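Local structure of Beta/alpha-amylase (3VOC) at residues G181-Y186 with S247-V252; T189-F194 with I222-D227; L164-Y169 with S251-H256; A278-L283 with G300-Y305. The protein hydrolyses alpha-1,4-glucosidic linkages in polysaccharides, this chain being the family 14 beta-amylase domain, which removes maltose units from non-reducing chain ends. All coordinates share one frame; numbering follows the deposited sequence.

Interaction 1: residues G181-Y186 with S247-V252; sequences GKFQAY and SWYQSV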
loop_
_atom_site.group_PDB
_atom_site.type_symbol
_atom_site.label_atom_id
_atom_site.label_comp_id
_atom_site.label_asym_id
_atom_site.label_seq_id
_atom_site.Cartn_x
_atom_site.Cartn_y
_atom_site.Cartn_z
ATOM N N GLY A 181 7.980 -1.833 -14.944
ATOM C CA GLY A 181 6.783 -2.647 -14.802
ATOM C C GLY A 181 5.858 -2.424 -15.979
ATOM O O GLY A 181 6.298 -1.989 -17.064
ATOM N N LYS A 182 4.573 -2.721 -15.784
ATOM C CA LYS A 182 3.602 -2.647 -16.884
ATOM C C LYS A 182 2.264 -2.111 -16.382
ATOM O O LYS A 182 1.916 -2.321 -15.210
ATOM C CB LYS A 182 3.395 -4.030 -17.528
ATOM C CG LYS A 182 4.609 -4.533 -18.297
ATOM C CD LYS A 182 4.449 -5.948 -18.814
ATOM C CE LYS A 182 5.749 -6.423 -19.501
ATOM N NZ LYS A 182 5.587 -7.829 -20.007
ATOM N N PHE A 183 1.533 -1.421 -17.269
ATOM C CA PHE A 183 0.131 -1.057 -17.014
ATOM C C PHE A 183 -0.716 -2.315 -16.777
ATOM O O PHE A 183 -0.426 -3.371 -17.327
ATOM C CB PHE A 183 -0.452 -0.222 -18.173
ATOM C CG PHE A 183 0.133 1.163 -18.285
ATOM C CD1 PHE A 183 0.802 1.553 -19.435
ATOM C CD2 PHE A 183 -0.006 2.084 -17.256
ATOM C CE1 PHE A 183 1.351 2.830 -19.547
ATOM C CE2 PHE A 183 0.542 3.379 -17.360
ATOM C CZ PHE A 183 1.216 3.750 -18.509
ATOM N N GLN A 184 -1.768 -2.179 -15.972
ATOM C CA GLN A 184 -2.514 -3.317 -15.431
ATOM C C GLN A 184 -4.009 -3.179 -15.701
ATOM O O GLN A 184 -4.853 -3.466 -14.831
ATOM C CB GLN A 184 -2.251 -3.418 -13.921
ATOM C CG GLN A 184 -0.774 -3.633 -13.555
ATOM C CD GLN A 184 -0.265 -4.994 -14.015
ATOM O OE1 GLN A 184 -0.985 -5.985 -13.930
ATOM N NE2 GLN A 184 0.983 -5.046 -14.501
ATOM N N ALA A 185 -4.340 -2.725 -16.912
ATOM C CA ALA A 185 -5.719 -2.438 -17.268
ATOM C C ALA A 185 -6.160 -3.259 -18.471
ATOM O O ALA A 185 -6.934 -2.772 -19.304
ATOM C CB ALA A 185 -5.890 -0.926 -17.552
ATOM N N TYR A 186 -5.696 -4.513 -18.545
ATOM C CA TYR A 186 -5.914 -5.327 -19.753
ATOM C C TYR A 186 -6.943 -6.424 -19.641
ATOM O O TYR A 186 -7.212 -7.130 -20.624
ATOM C CB TYR A 186 -4.586 -5.797 -20.371
ATOM C CG TYR A 186 -3.753 -4.588 -20.718
ATOM C CD1 TYR A 186 -3.791 -4.021 -22.003
ATOM C CD2 TYR A 186 -3.005 -3.947 -19.742
ATOM C CE1 TYR A 186 -3.048 -2.858 -22.299
ATOM C CE2 TYR A 186 -2.275 -2.804 -20.020
ATOM C CZ TYR A 186 -2.299 -2.257 -21.300
ATOM O OH TYR A 186 -1.546 -1.123 -21.558
ATOM N N SER A 247 -5.295 9.575 -16.175
ATOM C CA SER A 247 -6.236 10.124 -15.190
ATOM C C SER A 247 -7.270 9.081 -14.771
ATOM O O SER A 247 -7.567 8.928 -13.573
ATOM C CB SER A 247 -6.927 11.382 -15.729
ATOM O OG SER A 247 -7.792 11.925 -14.751
ATOM N N TRP A 248 -7.819 8.363 -15.755
ATOM C CA TRP A 248 -8.788 7.307 -15.461
ATOM C C TRP A 248 -8.144 6.173 -14.642
ATOM O O TRP A 248 -8.720 5.668 -13.679
ATOM C CB TRP A 248 -9.407 6.727 -16.751
ATOM C CG TRP A 248 -10.124 5.423 -16.462
ATOM C CD1 TRP A 248 -11.386 5.276 -15.937
ATOM C CD2 TRP A 248 -9.600 4.097 -16.631
ATOM N NE1 TRP A 248 -11.681 3.938 -15.786
ATOM C CE2 TRP A 248 -10.606 3.194 -16.210
ATOM C CE3 TRP A 248 -8.377 3.584 -17.106
ATOM C CZ2 TRP A 248 -10.428 1.807 -16.238
ATOM C CZ3 TRP A 248 -8.199 2.207 -17.133
ATOM C CH2 TRP A 248 -9.232 1.330 -16.716
ATOM N N TYR A 249 -6.948 5.780 -15.057
ATOM C CA TYR A 249 -6.197 4.696 -14.430
ATOM C C TYR A 249 -6.017 5.012 -12.938
ATOM O O TYR A 249 -6.296 4.167 -12.072
ATOM C CB TYR A 249 -4.861 4.589 -15.150
ATOM C CG TYR A 249 -4.009 3.373 -14.854
ATOM C CD1 TYR A 249 -4.497 2.070 -15.044
ATOM C CD2 TYR A 249 -2.682 3.532 -14.434
ATOM C CE1 TYR A 249 -3.663 0.955 -14.813
ATOM C CE2 TYR A 249 -1.859 2.435 -14.193
ATOM C CZ TYR A 249 -2.351 1.152 -14.381
ATOM O OH TYR A 249 -1.518 0.075 -14.114
ATOM N N GLN A 250 -5.602 6.244 -12.647
ATOM C CA GLN A 250 -5.497 6.718 -11.262
ATOM C C GLN A 250 -6.858 6.802 -10.568
ATOM O O GLN A 250 -6.970 6.405 -9.395
ATOM C CB GLN A 250 -4.758 8.059 -11.164
ATOM C CG GLN A 250 -4.663 8.569 -9.705
ATOM C CD GLN A 250 -3.725 9.744 -9.526
ATOM O OE1 GLN A 250 -2.606 9.744 -10.039
ATOM N NE2 GLN A 250 -4.177 10.755 -8.776
ATOM N N SER A 251 -7.886 7.289 -11.280
ATOM C CA SER A 251 -9.241 7.433 -10.687
ATOM C C SER A 251 -9.830 6.127 -10.119
ATOM O O SER A 251 -10.576 6.153 -9.122
ATOM C CB SER A 251 -10.237 8.090 -11.666
ATOM O OG SER A 251 -10.713 7.149 -12.629
ATOM N N VAL A 252 -9.500 4.998 -10.752
ATOM C CA VAL A 252 -9.885 3.674 -10.256
ATOM C C VAL A 252 -9.345 3.418 -8.833
ATOM O O VAL A 252 -10.094 2.978 -7.947
ATOM C CB VAL A 252 -9.466 2.549 -11.245
ATOM C CG1 VAL A 252 -9.676 1.158 -10.646
ATOM C CG2 VAL A 252 -10.252 2.668 -12.557
#
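The phenol of Y249 reaches from its helix into the loop formed by F183, Q184 and A185, and it has the largest buried area in this contact. Its first torsion (chi1 -169°) sets CG opposite the backbone N, which carries the ring toward the loop. At the far end, Y249 OH accepts the backbone N-H of Q184 over 2.9 Å from Q184 N, a bent bond with 133° at the hydrogen. The same hydroxyl is bonded to the carbonyl O of A299, so two backbone groups grip it. F183 makes a T-shaped pair with Y249: the phenylalanine presents its edge to the tyrosine face, the centroids lie 5.4 Å apart and the planes are turned by 83°. The closest carbons of this pair are F183 CD2 and Y249 CE2, 3.6 Å apart. The fold is a TIM barrel; residues 181-186 belong to the long excursion that follows strand 153-156, and Y249 sits on helix 240-268, which precedes the next barrel strand. A185 fills the angle between two aromatic side chains of this helix. Its CB lies 4.0 Å from Y249 CE1 and also meets the edge of the W248 indole, 3.9 Å from W248 CZ3. One indole face is covered within the helix by V252 CG2, while A193 and A197 of helix 188-202 also touch W248. In the loop itself, the bent Q184 side chain folds back, and Q184 NE2 donates to K182 O over 3.0 Å, approaching from above the carbonyl plane.

Interaction 2: residues T189-F194 with I222-D227; sequences TAKNAF and INPPTD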
loop_
_atom_site.group_PDB
_atom_site.type_symbol
_atom_site.label_atom_id
_atom_site.label_comp_id
_atom_site.label_asym_id
_atom_site.label_seq_id
_atom_site.Cartn_x
_atom_site.Cartn_y
_atom_site.Cartn_z
ATOM N N THR A 189 -12.783 -6.361 -18.308
ATOM C CA THR A 189 -13.506 -5.515 -17.350
ATOM C C THR A 189 -12.863 -4.137 -17.271
ATOM O O THR A 189 -13.559 -3.128 -17.315
ATOM C CB THR A 189 -13.569 -6.175 -15.957
ATOM O OG1 THR A 189 -14.367 -7.364 -16.047
ATOM C CG2 THR A 189 -14.180 -5.236 -14.903
ATOM N N ALA A 190 -11.540 -4.107 -17.186
ATOM C CA ALA A 190 -10.799 -2.838 -17.157
ATOM C C ALA A 190 -10.934 -2.094 -18.479
ATOM O O ALA A 190 -11.192 -0.886 -18.491
ATOM C CB ALA A 190 -9.331 -3.074 -16.811
ATOM N N LYS A 191 -10.783 -2.816 -19.592
ATOM C CA LYS A 191 -10.897 -2.185 -20.907
ATOM C C LYS A 191 -12.290 -1.596 -21.102
ATOM O O LYS A 191 -12.426 -0.469 -21.581
ATOM C CB LYS A 191 -10.540 -3.152 -22.033
ATOM C CG LYS A 191 -9.042 -3.508 -22.070
ATOM C CD LYS A 191 -8.650 -4.305 -23.301
ATOM C CE LYS A 191 -9.341 -5.637 -23.357
ATOM N NZ LYS A 191 -8.847 -6.509 -24.497
ATOM N N ASN A 192 -13.311 -2.342 -20.696
ATOM C CA ASN A 192 -14.682 -1.848 -20.787
ATOM C C ASN A 192 -14.983 -0.693 -19.831
ATOM O O ASN A 192 -15.728 0.235 -20.171
ATOM C CB ASN A 192 -15.666 -3.004 -20.631
ATOM C CG ASN A 192 -15.831 -3.788 -21.935
ATOM O OD1 ASN A 192 -15.746 -3.214 -23.032
ATOM N ND2 ASN A 192 -16.074 -5.084 -21.827
ATOM N N ALA A 193 -14.377 -0.725 -18.650
ATOM C CA ALA A 193 -14.542 0.367 -17.702
ATOM C C ALA A 193 -13.937 1.655 -18.257
ATOM O O ALA A 193 -14.509 2.726 -18.090
ATOM C CB ALA A 193 -13.924 0.016 -16.352
ATOM N N PHE A 194 -12.788 1.548 -18.928
ATOM C CA PHE A 194 -12.180 2.722 -19.572
ATOM C C PHE A 194 -13.054 3.232 -20.722
ATOM O O PHE A 194 -13.259 4.438 -20.849
ATOM C CB PHE A 194 -10.747 2.406 -20.057
ATOM C CG PHE A 194 -10.030 3.575 -20.745
ATOM C CD1 PHE A 194 -9.966 4.840 -20.148
ATOM C CD2 PHE A 194 -9.391 3.385 -21.978
ATOM C CE1 PHE A 194 -9.289 5.894 -20.768
ATOM C CE2 PHE A 194 -8.696 4.443 -22.615
ATOM C CZ PHE A 194 -8.648 5.695 -22.009
ATOM N N ILE A 222 -11.324 1.335 -28.558
ATOM C CA ILE A 222 -10.625 2.070 -27.510
ATOM C C ILE A 222 -9.914 1.067 -26.609
ATOM O O ILE A 222 -10.535 0.150 -26.077
ATOM C CB ILE A 222 -11.590 2.917 -26.664
ATOM C CG1 ILE A 222 -12.247 4.002 -27.525
ATOM C CG2 ILE A 222 -10.862 3.511 -25.431
ATOM C CD1 ILE A 222 -13.411 4.705 -26.835
ATOM N N ASN A 223 -8.609 1.263 -26.441
ATOM C CA ASN A 223 -7.792 0.393 -25.607
ATOM C C ASN A 223 -6.808 1.195 -24.765
ATOM O O ASN A 223 -6.489 2.327 -25.123
ATOM C CB ASN A 223 -7.010 -0.571 -26.491
ATOM C CG ASN A 223 -7.881 -1.650 -27.065
ATOM O OD1 ASN A 223 -8.347 -2.527 -26.347
ATOM N ND2 ASN A 223 -8.104 -1.598 -28.375
ATOM N N PRO A 224 -6.296 0.598 -23.665
ATOM C CA PRO A 224 -5.150 1.179 -22.966
ATOM C C PRO A 224 -3.927 1.112 -23.900
ATOM O O PRO A 224 -4.031 0.516 -24.976
ATOM C CB PRO A 224 -4.967 0.242 -21.760
ATOM C CG PRO A 224 -6.288 -0.406 -21.589
ATOM C CD PRO A 224 -6.770 -0.620 -22.987
ATOM N N PRO A 225 -2.782 1.706 -23.501
ATOM C CA PRO A 225 -1.611 1.708 -24.384
ATOM C C PRO A 225 -1.238 0.302 -24.802
ATOM O O PRO A 225 -1.223 -0.599 -23.980
ATOM C CB PRO A 225 -0.519 2.313 -23.504
ATOM C CG PRO A 225 -1.271 3.215 -22.601
ATOM C CD PRO A 225 -2.505 2.445 -22.257
ATOM N N THR A 226 -1.021 0.126 -26.098
ATOM C CA THR A 226 -0.748 -1.183 -26.671
ATOM C C THR A 226 0.755 -1.300 -26.896
ATOM O O THR A 226 1.221 -2.083 -27.729
ATOM C CB THR A 226 -1.547 -1.396 -27.979
ATOM O OG1 THR A 226 -1.485 -0.206 -28.777
ATOM C CG2 THR A 226 -3.010 -1.703 -27.662
ATOM N N ASP A 227 1.478 -0.485 -26.126
ATOM C CA ASP A 227 2.938 -0.427 -26.053
ATOM C C ASP A 227 3.317 0.538 -24.921
ATOM O O ASP A 227 3.412 1.749 -25.137
ATOM C CB ASP A 227 3.546 0.033 -27.394
ATOM C CG ASP A 227 2.747 1.157 -28.075
ATOM O OD1 ASP A 227 3.222 1.651 -29.122
ATOM O OD2 ASP A 227 1.658 1.555 -27.585
HETATM O O HOH W 1 -10.179 0.128 -23.292
#
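K191 and F194, one turn apart on helix 188-202, pack against I222, N223 and P224. Both segments belong to the excursion inserted between barrel strands 153-156 and 275-279 of the TIM barrel. The aliphatic part of K191 crosses P224 at about a right angle, with K191 CG 3.8 Å from P224 CD. Farther along, K191 CD comes within 3.5 Å of N223 OD1, and the chain then bends at chi3 (-63°) as it runs to its ammonium group, which pairs with E188 in a salt bridge. Cut back to alanine, this position would probably leave P224 CD without the methylenes that pack on it and E188 without its charged mate. F194 reaches I222, the first residue of the loop segment, its CE2 touching I222 CG2 at 3.7 Å, with the two side chains crossing about perpendicularly. In the next shell, I208 and W212 of helix 205-212 back I222, F245 of helix 240-268 touches P224, and W248 of that helix meets the F194 ring. No direct hydrogen bond joins the two segments; one water, at the edge of the F194 ring, links them instead, donating to K191 O at 2.9 Å and to I222 O at 2.8 Å.

Interaction 3: residues L164-Y169 with S251-H256; sequences LRYPSY and SVLEKH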
loop_
_atom_site.group_PDB
_atom_site.type_symbol
_atom_site.label_atom_id
_atom_site.label_comp_id
_atom_site.label_asym_id
_atom_site.label_seq_id
_atom_site.Cartn_x
_atom_site.Cartn_y
_atom_site.Cartn_z
ATOM N N LEU A 164 -1.833 1.190 -1.977
ATOM C CA LEU A 164 -2.816 1.613 -2.962
ATOM C C LEU A 164 -2.119 1.806 -4.309
ATOM O O LEU A 164 -1.616 2.899 -4.625
ATOM C CB LEU A 164 -3.547 2.885 -2.506
ATOM C CG LEU A 164 -4.633 3.470 -3.416
ATOM C CD1 LEU A 164 -5.959 2.699 -3.284
ATOM C CD2 LEU A 164 -4.863 4.944 -3.092
ATOM N N ARG A 165 -2.090 0.736 -5.099
ATOM C CA ARG A 165 -1.470 0.762 -6.421
ATOM C C ARG A 165 -1.954 -0.437 -7.219
ATOM O O ARG A 165 -2.631 -1.320 -6.673
ATOM C CB ARG A 165 0.069 0.734 -6.321
ATOM C CG ARG A 165 0.641 -0.548 -5.682
ATOM C CD ARG A 165 2.131 -0.665 -5.977
ATOM N NE ARG A 165 2.784 -1.740 -5.225
ATOM C CZ ARG A 165 2.936 -2.990 -5.657
ATOM N NH1 ARG A 165 2.439 -3.373 -6.841
ATOM N NH2 ARG A 165 3.577 -3.873 -4.891
ATOM N N TYR A 166 -1.605 -0.457 -8.504
ATOM C CA TYR A 166 -1.770 -1.632 -9.348
ATOM C C TYR A 166 -0.610 -2.587 -9.127
ATOM O O TYR A 166 0.430 -2.156 -8.658
ATOM C CB TYR A 166 -1.799 -1.217 -10.810
ATOM C CG TYR A 166 -3.061 -0.464 -11.172
ATOM C CD1 TYR A 166 -4.225 -1.158 -11.527
ATOM C CD2 TYR A 166 -3.088 0.933 -11.174
ATOM C CE1 TYR A 166 -5.396 -0.489 -11.861
ATOM C CE2 TYR A 166 -4.263 1.626 -11.498
ATOM C CZ TYR A 166 -5.412 0.899 -11.850
ATOM O OH TYR A 166 -6.577 1.554 -12.202
ATOM N N PRO A 167 -0.777 -3.882 -9.475
ATOM C CA PRO A 167 0.309 -4.853 -9.333
ATOM C C PRO A 167 1.286 -4.752 -10.517
ATOM O O PRO A 167 1.483 -5.714 -11.271
ATOM C CB PRO A 167 -0.425 -6.187 -9.353
ATOM C CG PRO A 167 -1.588 -5.935 -10.297
ATOM C CD PRO A 167 -2.035 -4.531 -9.909
ATOM N N SER A 168 1.898 -3.587 -10.649
ATOM C CA SER A 168 2.561 -3.192 -11.886
ATOM C C SER A 168 3.947 -3.795 -12.045
ATOM O O SER A 168 4.437 -3.902 -13.166
ATOM C CB SER A 168 2.652 -1.669 -11.948
ATOM O OG SER A 168 3.309 -1.179 -10.791
ATOM N N TYR A 169 4.579 -4.152 -10.931
ATOM C CA TYR A 169 5.892 -4.794 -10.977
ATOM C C TYR A 169 5.843 -6.116 -10.199
ATOM O O TYR A 169 5.523 -6.145 -9.006
ATOM C CB TYR A 169 7.004 -3.834 -10.497
ATOM C CG TYR A 169 7.009 -3.550 -8.996
ATOM C CD1 TYR A 169 6.184 -2.564 -8.428
ATOM C CD2 TYR A 169 7.847 -4.277 -8.149
ATOM C CE1 TYR A 169 6.201 -2.330 -7.034
ATOM C CE2 TYR A 169 7.877 -4.051 -6.788
ATOM C CZ TYR A 169 7.061 -3.082 -6.234
ATOM O OH TYR A 169 7.131 -2.894 -4.877
ATOM N N SER A 251 -7.886 7.289 -11.280
ATOM C CA SER A 251 -9.241 7.433 -10.687
ATOM C C SER A 251 -9.830 6.127 -10.119
ATOM O O SER A 251 -10.576 6.153 -9.122
ATOM C CB SER A 251 -10.237 8.090 -11.666
ATOM O OG SER A 251 -10.713 7.149 -12.629
ATOM N N VAL A 252 -9.500 4.998 -10.752
ATOM C CA VAL A 252 -9.885 3.674 -10.256
ATOM C C VAL A 252 -9.345 3.418 -8.833
ATOM O O VAL A 252 -10.094 2.978 -7.947
ATOM C CB VAL A 252 -9.466 2.549 -11.245
ATOM C CG1 VAL A 252 -9.676 1.158 -10.646
ATOM C CG2 VAL A 252 -10.252 2.668 -12.557
ATOM N N LEU A 253 -8.065 3.698 -8.617
ATOM C CA LEU A 253 -7.479 3.628 -7.274
ATOM C C LEU A 253 -8.124 4.621 -6.317
ATOM O O LEU A 253 -8.390 4.290 -5.156
ATOM C CB LEU A 253 -5.965 3.872 -7.321
ATOM C CG LEU A 253 -5.146 2.883 -8.161
ATOM C CD1 LEU A 253 -3.688 3.360 -8.252
ATOM C CD2 LEU A 253 -5.220 1.463 -7.562
ATOM N N GLU A 254 -8.376 5.835 -6.801
ATOM C CA GLU A 254 -8.959 6.872 -5.941
ATOM C C GLU A 254 -10.364 6.482 -5.477
ATOM O O GLU A 254 -10.699 6.637 -4.300
ATOM C CB GLU A 254 -8.992 8.230 -6.642
ATOM C CG GLU A 254 -7.608 8.808 -6.911
ATOM C CD GLU A 254 -7.640 9.965 -7.892
ATOM O OE1 GLU A 254 -8.460 9.948 -8.825
ATOM O OE2 GLU A 254 -6.830 10.889 -7.745
ATOM N N LYS A 255 -11.176 5.960 -6.396
ATOM C CA LYS A 255 -12.517 5.517 -6.023
ATOM C C LYS A 255 -12.446 4.348 -5.036
ATOM O O LYS A 255 -13.220 4.282 -4.072
ATOM C CB LYS A 255 -13.343 5.125 -7.248
ATOM C CG LYS A 255 -14.763 4.679 -6.871
ATOM C CD LYS A 255 -15.667 4.552 -8.090
ATOM C CE LYS A 255 -17.070 4.093 -7.686
ATOM N NZ LYS A 255 -17.883 3.670 -8.870
ATOM N N HIS A 256 -11.483 3.457 -5.257
ATOM C CA HIS A 256 -11.275 2.335 -4.365
ATOM C C HIS A 256 -10.936 2.833 -2.951
ATOM O O HIS A 256 -11.481 2.333 -1.969
ATOM C CB HIS A 256 -10.157 1.443 -4.918
ATOM C CG HIS A 256 -9.900 0.211 -4.105
ATOM N ND1 HIS A 256 -10.872 -0.731 -3.852
ATOM C CD2 HIS A 256 -8.770 -0.243 -3.515
ATOM C CE1 HIS A 256 -10.358 -1.703 -3.119
ATOM N NE2 HIS A 256 -9.083 -1.430 -2.898
#
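L253 lies over one face of the Y166 ring, its CD2 methyl 4.2 Å from the ring centroid and 18° off the normal, a CH-pi contact displaced toward the rim. The two side chains run at a slant to each other, and L253 CG reaches Y166 CE2 at 3.7 Å. With chi1 at -70°, Y166 has CG opposite its own carbonyl carbon, which turns the ring so that its face meets L253 and its OH reaches V252. Y166 OH packs 3.2 Å from V252 CB and bonds to the backbone O of Y249. A phenylalanine in its place would probably leave Y249 O without its hydroxyl partner and open a small gap beside V252. L164 slides past L253 in the reverse direction. Its CD1 methyl touches L253 O at 3.5 Å and also meets the edge of the H256 imidazole, 4.1 Å from H256 CD2. Between these two contacts R165 turns away from the helix. R165 NH1 donates to Y166 O over 3.0 Å, nearly in the guanidinium plane, and NE forms a salt bridge with E163, the predicted proton donor; one guanidinium face is covered by Y169 CE1. The segment directly follows E163 as it packs on helix 240-268. L164 also touches L308 of helix 305-315, and its backbone bonds to K279 of barrel strand 275-279, so the loop is held between strand 275-279, helix 240-268 and helix 305-315.

Interaction 4: residues A278-L283 with G300-Y305; sequences AKISGL and GGYYDY. With EDO (1,2-ethanediol), chain E.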
loop_
_atom_site.group_PDB
_atom_site.type_symbol
_atom_site.label_atom_id
_atom_site.label_comp_id
_atom_site.label_asym_id
_atom_site.label_seq_id
_atom_site.Cartn_x
_atom_site.Cartn_y
_atom_site.Cartn_z
ATOM N N ALA A 278 -3.763 4.464 5.138
ATOM C CA ALA A 278 -3.450 3.589 4.016
ATOM C C ALA A 278 -2.106 4.042 3.453
ATOM O O ALA A 278 -1.591 5.101 3.832
ATOM C CB ALA A 278 -4.547 3.633 2.941
ATOM N N LYS A 279 -1.542 3.238 2.558
ATOM C CA LYS A 279 -0.167 3.435 2.112
ATOM C C LYS A 279 -0.052 3.693 0.619
ATOM O O LYS A 279 -0.682 3.012 -0.202
ATOM C CB LYS A 279 0.684 2.223 2.492
ATOM C CG LYS A 279 0.481 1.777 3.956
ATOM C CD LYS A 279 1.361 0.582 4.385
ATOM C CE LYS A 279 1.141 0.263 5.880
ATOM N NZ LYS A 279 2.140 -0.714 6.448
ATOM N N ILE A 280 0.769 4.684 0.282
ATOM C CA ILE A 280 1.162 4.913 -1.100
ATOM C C ILE A 280 2.527 4.257 -1.299
ATOM O O ILE A 280 3.412 4.374 -0.442
ATOM C CB ILE A 280 1.174 6.431 -1.427
ATOM C CG1 ILE A 280 -0.266 6.984 -1.420
ATOM C CG2 ILE A 280 1.860 6.723 -2.804
ATOM C CD1 ILE A 280 -0.348 8.508 -1.718
ATOM N N SER A 281 2.673 3.543 -2.415
ATOM C CA SER A 281 3.897 2.856 -2.774
ATOM C C SER A 281 5.012 3.851 -3.076
ATOM O O SER A 281 4.753 4.925 -3.628
ATOM C CB SER A 281 3.643 2.021 -4.035
ATOM O OG SER A 281 4.744 1.171 -4.331
ATOM N N GLY A 282 6.249 3.463 -2.770
ATOM C CA GLY A 282 7.416 4.260 -3.138
ATOM C C GLY A 282 8.030 3.726 -4.426
ATOM O O GLY A 282 8.904 2.849 -4.385
ATOM N N LEU A 283 7.581 4.255 -5.560
ATOM C CA LEU A 283 7.997 3.743 -6.863
ATOM C C LEU A 283 9.123 4.641 -7.384
ATOM O O LEU A 283 8.952 5.420 -8.328
ATOM C CB LEU A 283 6.786 3.651 -7.800
ATOM C CG LEU A 283 5.664 2.715 -7.292
ATOM C CD1 LEU A 283 4.421 2.855 -8.160
ATOM C CD2 LEU A 283 6.152 1.243 -7.312
ATOM N N GLY A 300 2.202 1.997 -11.888
ATOM C CA GLY A 300 1.598 1.695 -10.600
ATOM C C GLY A 300 0.287 2.425 -10.352
ATOM O O GLY A 300 -0.455 2.075 -9.439
ATOM N N GLY A 301 0.019 3.457 -11.153
ATOM C CA GLY A 301 -1.251 4.169 -11.081
ATOM C C GLY A 301 -1.104 5.614 -10.658
ATOM O O GLY A 301 -2.101 6.268 -10.382
ATOM N N TYR A 302 0.128 6.126 -10.595
ATOM C CA TYR A 302 0.346 7.472 -10.055
ATOM C C TYR A 302 0.606 8.479 -11.146
ATOM O O TYR A 302 1.714 8.562 -11.696
ATOM C CB TYR A 302 1.478 7.497 -9.023
ATOM C CG TYR A 302 1.287 6.531 -7.869
ATOM C CD1 TYR A 302 0.015 6.063 -7.516
ATOM C CD2 TYR A 302 2.378 6.091 -7.124
ATOM C CE1 TYR A 302 -0.154 5.165 -6.453
ATOM C CE2 TYR A 302 2.224 5.193 -6.077
ATOM C CZ TYR A 302 0.953 4.746 -5.730
ATOM O OH TYR A 302 0.821 3.865 -4.667
ATOM N N TYR A 303 -0.426 9.260 -11.433
ATOM C CA TYR A 303 -0.396 10.286 -12.468
ATOM C C TYR A 303 -0.259 11.679 -11.852
ATOM O O TYR A 303 0.394 12.555 -12.417
ATOM C CB TYR A 303 -1.693 10.154 -13.286
ATOM C CG TYR A 303 -2.072 11.329 -14.166
ATOM C CD1 TYR A 303 -1.289 11.689 -15.269
ATOM C CD2 TYR A 303 -3.236 12.061 -13.906
ATOM C CE1 TYR A 303 -1.654 12.753 -16.089
ATOM C CE2 TYR A 303 -3.604 13.126 -14.707
ATOM C CZ TYR A 303 -2.811 13.462 -15.798
ATOM O OH TYR A 303 -3.181 14.519 -16.582
ATOM N N ASP A 304 -0.865 11.876 -10.687
ATOM C CA ASP A 304 -0.977 13.213 -10.099
ATOM C C ASP A 304 -1.017 13.039 -8.580
ATOM O O ASP A 304 -2.063 12.698 -8.004
ATOM C CB ASP A 304 -2.244 13.917 -10.664
ATOM C CG ASP A 304 -2.511 15.302 -10.058
ATOM O OD1 ASP A 304 -1.894 15.681 -9.042
ATOM O OD2 ASP A 304 -3.393 16.008 -10.605
ATOM N N TYR A 305 0.124 13.275 -7.930
ATOM C CA TYR A 305 0.194 13.097 -6.481
ATOM C C TYR A 305 -0.661 14.124 -5.739
ATOM O O TYR A 305 -1.190 13.827 -4.668
ATOM C CB TYR A 305 1.633 13.197 -5.983
ATOM C CG TYR A 305 2.493 11.999 -6.278
ATOM C CD1 TYR A 305 2.132 10.723 -5.836
ATOM C CD2 TYR A 305 3.690 12.144 -6.966
ATOM C CE1 TYR A 305 2.931 9.623 -6.103
ATOM C CE2 TYR A 305 4.493 11.049 -7.235
ATOM C CZ TYR A 305 4.106 9.793 -6.803
ATOM O OH TYR A 305 4.913 8.704 -7.064
HETATM C C1 EDO E . 4.222 10.349 -11.574
HETATM O O1 EDO E . 3.507 10.537 -12.797
HETATM C C2 EDO E . 3.912 11.517 -10.657
HETATM O O2 EDO E . 4.650 12.650 -11.134
HETATM O O HOH W 2 5.626 6.378 -5.552
#
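Beside the active-site pocket, the chain leaving strand 275-279 carries I280, S281 and L283 against Y302. The phenol oxygen of Y302 accepts the backbone N-H of S281 over 2.9 Å from S281 N, at 157°, and is also bonded to the carbonyl O of L164. I280 CG2 and L283 CD1 both pack on the same ring atom, Y302 CE2, at 3.6 and 3.8 Å. In this TIM barrel the catalytic residues gather at the C-terminal ends of the strands: K279, a probable substrate-binding residue, pairs with E359, the probable proton acceptor. With chi1 at -171°, S281 bonds OG to E163, the predicted proton donor; Y302, holding its backbone N, is thus a second-shell neighbour. L283 CD1 rests 3.9 Å from G300 CA, where any CB would clash with that methyl. Next to it, G301 ends helix 295-300 in a Schellman motif, and D304 is the N-cap of helix 305-315. A water adds a second bridge, donating to S281 O at 2.6 Å and to Y305 OH, itself bonded to E297, while accepting from L283 N. An ethanediol, probably from the crystallisation liquor, donates from its O1 to Y302 O over 2.9 Å.

How the interactions relate
The four contacts run inward from the periphery of the TIM barrel to its active-site end. Interaction 2 is outermost, its centre about 24 Å from that of the chain; centre to centre, about 9 Å separates interactions 2 and 1, about 7 Å 1 and 3, and about 8 Å 3 and 4. Interactions 1 and 3 share helix 240-268, including S251 and V252. Along the chain, interaction 2 is nested inside the loops closed by both, and interaction 4 comes after all three. Interactions 2 and 4 do not touch, their centres about 20 Å apart. Helix 240-268, bonded through Q250 to the backbone of Y303 and D304, joins the excursion after strand 153-156 to loops near the active site.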